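Local atomic coordinates of putative peptidase (PDB entry 4L8K), a protein that probably cleaves peptide bonds as a serine protease of family S41, in the ClpP/crotonase clan. Residues F12-Y23 / L57-D66. Sequence-based numbering, arbitrary orientation.
Sequences FEALWRIMDENY and LGKMLAEVKD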
loop_
_atom_site.group_PDB
_atom_site.type_symbol
_atom_site.label_atom_id
_atom_site.label_comp_id
_atom_site.label_asym_id
_atom_site.label_seq_id
_atom_site.Cartn_x
_atom_site.Cartn_y
_atom_site.Cartn_z
ATOM N N PHE A 12 17.775 20.916 -13.898
ATOM C CA PHE A 12 16.749 21.595 -13.092
ATOM C C PHE A 12 15.471 21.799 -13.944
ATOM O O PHE A 12 14.375 21.398 -13.530
ATOM C CB PHE A 12 17.277 22.946 -12.548
ATOM C CG PHE A 12 16.202 23.955 -12.225
ATOM C CD1 PHE A 12 15.258 23.703 -11.227
ATOM C CD2 PHE A 12 16.120 25.156 -12.928
ATOM C CE1 PHE A 12 14.235 24.625 -10.957
ATOM C CE2 PHE A 12 15.125 26.092 -12.632
ATOM C CZ PHE A 12 14.183 25.816 -11.650
ATOM N N GLU A 13 15.637 22.418 -15.136
ATOM C CA GLU A 13 14.553 22.710 -16.075
ATOM C C GLU A 13 13.801 21.438 -16.467
ATOM O O GLU A 13 12.581 21.426 -16.382
ATOM C CB GLU A 13 15.078 23.417 -17.345
ATOM C CG GLU A 13 15.596 24.829 -17.127
ATOM C CD GLU A 13 14.608 25.949 -16.848
ATOM O OE1 GLU A 13 13.382 25.737 -17.006
ATOM O OE2 GLU A 13 15.075 27.059 -16.499
ATOM N N ALA A 14 14.531 20.368 -16.846
ATOM C CA ALA A 14 13.954 19.089 -17.260
ATOM C C ALA A 14 13.159 18.433 -16.129
ATOM O O ALA A 14 12.020 18.031 -16.363
ATOM C CB ALA A 14 15.045 18.149 -17.733
ATOM N N LEU A 15 13.734 18.373 -14.905
ATOM C CA LEU A 15 13.070 17.799 -13.743
ATOM C C LEU A 15 11.797 18.584 -13.380
ATOM O O LEU A 15 10.772 17.958 -13.121
ATOM C CB LEU A 15 14.025 17.710 -12.529
ATOM C CG LEU A 15 13.405 17.115 -11.237
ATOM C CD1 LEU A 15 12.816 15.716 -11.471
ATOM C CD2 LEU A 15 14.378 17.108 -10.107
ATOM N N TRP A 16 11.856 19.934 -13.368
ATOM C CA TRP A 16 10.689 20.756 -13.051
ATOM C C TRP A 16 9.543 20.487 -14.061
ATOM O O TRP A 16 8.385 20.346 -13.655
ATOM C CB TRP A 16 11.054 22.263 -13.025
ATOM C CG TRP A 16 9.903 23.100 -12.542
ATOM C CD1 TRP A 16 9.566 23.352 -11.243
ATOM C CD2 TRP A 16 8.812 23.601 -13.344
ATOM N NE1 TRP A 16 8.386 24.064 -11.189
ATOM C CE2 TRP A 16 7.902 24.230 -12.465
ATOM C CE3 TRP A 16 8.560 23.657 -14.730
ATOM C CZ2 TRP A 16 6.765 24.918 -12.926
ATOM C CZ3 TRP A 16 7.433 24.332 -15.182
ATOM C CH2 TRP A 16 6.544 24.941 -14.289
ATOM N N ARG A 17 9.888 20.417 -15.364
ATOM C CA ARG A 17 8.976 20.181 -16.482
ATOM C C ARG A 17 8.361 18.772 -16.419
ATOM O O ARG A 17 7.154 18.632 -16.637
ATOM C CB ARG A 17 9.699 20.392 -17.817
ATOM C CG ARG A 17 9.006 21.395 -18.746
ATOM C CD ARG A 17 9.703 21.520 -20.087
ATOM N NE ARG A 17 8.939 20.884 -21.163
ATOM C CZ ARG A 17 9.077 19.615 -21.536
ATOM N NH1 ARG A 17 9.950 18.824 -20.917
ATOM N NH2 ARG A 17 8.335 19.121 -22.518
ATOM N N ILE A 18 9.181 17.738 -16.093
ATOM C CA ILE A 18 8.703 16.353 -15.970
ATOM C C ILE A 18 7.611 16.291 -14.878
ATOM O O ILE A 18 6.559 15.683 -15.099
ATOM C CB ILE A 18 9.858 15.343 -15.721
ATOM C CG1 ILE A 18 10.712 15.174 -16.999
ATOM C CG2 ILE A 18 9.309 13.974 -15.258
ATOM C CD1 ILE A 18 12.083 14.553 -16.799
HETATM N N MSE A 19 7.858 16.957 -13.723
HETATM C CA MSE A 19 6.912 17.020 -12.618
HETATM C C MSE A 19 5.680 17.809 -13.010
HETATM O O MSE A 19 4.562 17.329 -12.824
HETATM C CB MSE A 19 7.577 17.646 -11.395
HETATM C CG MSE A 19 8.493 16.683 -10.646
HETATM SE SE MSE A 19 7.465 15.436 -9.598
HETATM C CE MSE A 19 6.779 16.596 -8.207
ATOM N N ASP A 20 5.885 19.003 -13.598
ATOM C CA ASP A 20 4.812 19.912 -14.026
ATOM C C ASP A 20 3.797 19.238 -14.951
ATOM O O ASP A 20 2.593 19.438 -14.786
ATOM C CB ASP A 20 5.408 21.133 -14.734
ATOM C CG ASP A 20 4.419 22.244 -14.996
ATOM O OD1 ASP A 20 3.817 22.754 -14.018
ATOM O OD2 ASP A 20 4.269 22.633 -16.169
ATOM N N GLU A 21 4.278 18.424 -15.893
ATOM C CA GLU A 21 3.440 17.793 -16.899
ATOM C C GLU A 21 2.918 16.407 -16.532
ATOM O O GLU A 21 1.898 16.005 -17.102
ATOM C CB GLU A 21 4.214 17.708 -18.226
ATOM C CG GLU A 21 4.609 19.091 -18.753
ATOM C CD GLU A 21 5.483 19.180 -19.988
ATOM O OE1 GLU A 21 6.003 18.140 -20.458
ATOM O OE2 GLU A 21 5.669 20.318 -20.474
ATOM N N ASN A 22 3.595 15.665 -15.619
ATOM C CA ASN A 22 3.215 14.273 -15.309
ATOM C C ASN A 22 2.789 14.007 -13.862
ATOM O O ASN A 22 2.100 13.004 -13.633
ATOM C CB ASN A 22 4.354 13.324 -15.670
ATOM C CG ASN A 22 4.769 13.441 -17.111
ATOM O OD1 ASN A 22 4.121 12.914 -18.012
ATOM N ND2 ASN A 22 5.825 14.193 -17.361
ATOM N N TYR A 23 3.177 14.861 -12.895
ATOM C CA TYR A 23 2.793 14.665 -11.482
ATOM C C TYR A 23 1.268 14.846 -11.350
ATOM O O TYR A 23 0.712 15.826 -11.850
ATOM C CB TYR A 23 3.582 15.598 -10.544
ATOM C CG TYR A 23 3.412 15.247 -9.086
ATOM C CD1 TYR A 23 4.049 14.135 -8.537
ATOM C CD2 TYR A 23 2.572 15.993 -8.263
ATOM C CE1 TYR A 23 3.876 13.791 -7.198
ATOM C CE2 TYR A 23 2.385 15.651 -6.921
ATOM C CZ TYR A 23 3.040 14.550 -6.396
ATOM O OH TYR A 23 2.863 14.199 -5.085
ATOM N N LEU A 57 17.807 19.458 -6.046
ATOM C CA LEU A 57 16.705 18.888 -6.805
ATOM C C LEU A 57 15.872 17.928 -5.957
ATOM O O LEU A 57 14.642 17.877 -6.107
ATOM C CB LEU A 57 17.206 18.229 -8.104
ATOM C CG LEU A 57 17.767 19.171 -9.205
ATOM C CD1 LEU A 57 17.939 18.410 -10.541
ATOM C CD2 LEU A 57 16.901 20.426 -9.382
ATOM N N GLY A 58 16.526 17.258 -5.015
ATOM C CA GLY A 58 15.852 16.372 -4.072
ATOM C C GLY A 58 14.945 17.164 -3.146
ATOM O O GLY A 58 13.811 16.750 -2.882
ATOM N N LYS A 59 15.432 18.340 -2.683
ATOM C CA LYS A 59 14.671 19.265 -1.829
ATOM C C LYS A 59 13.474 19.822 -2.577
ATOM O O LYS A 59 12.401 19.994 -1.986
ATOM C CB LYS A 59 15.553 20.415 -1.333
ATOM C CG LYS A 59 16.297 20.084 -0.066
ATOM C CD LYS A 59 17.530 20.975 0.136
ATOM C CE LYS A 59 18.419 20.448 1.255
ATOM N NZ LYS A 59 17.786 20.575 2.609
HETATM N N MSE A 60 13.652 20.073 -3.891
HETATM C CA MSE A 60 12.590 20.544 -4.788
HETATM C C MSE A 60 11.484 19.511 -4.883
HETATM O O MSE A 60 10.317 19.885 -4.801
HETATM C CB MSE A 60 13.130 20.861 -6.177
HETATM C CG MSE A 60 12.147 21.654 -7.004
HETATM SE SE MSE A 60 12.758 22.097 -8.788
HETATM C CE MSE A 60 12.505 20.399 -9.628
ATOM N N LEU A 61 11.840 18.209 -5.029
ATOM C CA LEU A 61 10.819 17.156 -5.087
ATOM C C LEU A 61 10.138 17.000 -3.734
ATOM O O LEU A 61 8.932 16.804 -3.696
ATOM C CB LEU A 61 11.374 15.805 -5.565
ATOM C CG LEU A 61 12.016 15.767 -6.964
ATOM C CD1 LEU A 61 12.423 14.350 -7.298
ATOM C CD2 LEU A 61 11.061 16.284 -8.060
ATOM N N ALA A 62 10.882 17.190 -2.632
ATOM C CA ALA A 62 10.317 17.073 -1.282
ATOM C C ALA A 62 9.284 18.193 -0.983
ATOM O O ALA A 62 8.541 18.088 -0.015
ATOM C CB ALA A 62 11.421 17.056 -0.244
ATOM N N GLU A 63 9.193 19.217 -1.843
ATOM C CA GLU A 63 8.190 20.291 -1.711
ATOM C C GLU A 63 6.757 19.741 -1.800
ATOM O O GLU A 63 5.857 20.303 -1.181
ATOM C CB GLU A 63 8.391 21.387 -2.772
ATOM C CG GLU A 63 9.688 22.180 -2.608
ATOM C CD GLU A 63 9.690 23.311 -1.595
ATOM O OE1 GLU A 63 8.597 23.825 -1.249
ATOM O OE2 GLU A 63 10.801 23.733 -1.201
ATOM N N VAL A 64 6.547 18.639 -2.547
ATOM C CA VAL A 64 5.222 18.023 -2.669
ATOM C C VAL A 64 4.982 17.001 -1.535
ATOM O O VAL A 64 3.928 16.392 -1.522
ATOM C CB VAL A 64 4.890 17.418 -4.069
ATOM C CG1 VAL A 64 4.909 18.494 -5.150
ATOM C CG2 VAL A 64 5.796 16.237 -4.430
ATOM N N LYS A 65 5.939 16.818 -0.589
ATOM C CA LYS A 65 5.797 15.940 0.590
ATOM C C LYS A 65 5.151 14.600 0.238
ATOM O O LYS A 65 4.109 14.228 0.794
ATOM C CB LYS A 65 4.971 16.664 1.675
ATOM C CG LYS A 65 5.642 17.943 2.163
ATOM C CD LYS A 65 4.717 18.692 3.095
ATOM C CE LYS A 65 5.262 20.031 3.536
ATOM N NZ LYS A 65 6.522 19.903 4.318
ATOM N N ASP A 66 5.786 13.880 -0.710
ATOM C CA ASP A 66 5.268 12.640 -1.253
ATOM C C ASP A 66 6.260 11.473 -1.053
ATOM O O ASP A 66 7.356 11.467 -1.637
ATOM C CB ASP A 66 4.954 12.865 -2.745
ATOM C CG ASP A 66 4.364 11.680 -3.462
ATOM O OD1 ASP A 66 4.134 10.641 -2.805
ATOM O OD2 ASP A 66 4.125 11.789 -4.674
#
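Leu15 and Met19 of helix 8-22 pack against Leu57, Met60, Leu61 and Val64 in a near-parallel helix-helix pairing, in a region that matches the tricorn protease C1 domain family. The segment axes cross at -17° and come within 11.2 Å, a gap filled by apolar side chains. Leu15 lies between neighbouring turns of helix 50-61: its CD2 sits 3.6 Å from Leu57 CB, while its CD1 meets Leu61 CD2 tip to tip. The same Leu61 methyl touches Met19 CG at 3.7 Å. Met19, like Met60 a selenomethionine, is bent at chi2 and chi3 and carries its CE to Val64 CG2 and over one face of the Tyr23 ring. Strand 262-266 adds Val263 against Leu15 and Leu61.

Met-aromatic contacts form a second group. Met60 SE lies in the plane of the Phe12 ring at its edge, 3.6 Å from Phe12 CE1, and also borders the edge of Trp16, whose indole stacks on Trp33. The turn at chi3 (77°) swings Met60 CE back to Leu15 CG.

One polar link closes the far end. Tyr23 OH donates to Asp66 OD2, which Thr69 OG1 also meets, while His68 N bonds OD1. A phenylalanine in place of Tyr23 would probably leave OD2 without this donor. The hydroxyl oxygen, Tyr23 OH, stands 2.8 Å from Asp66 OD2 and approaches from above the carboxylate plane, 43° out of it.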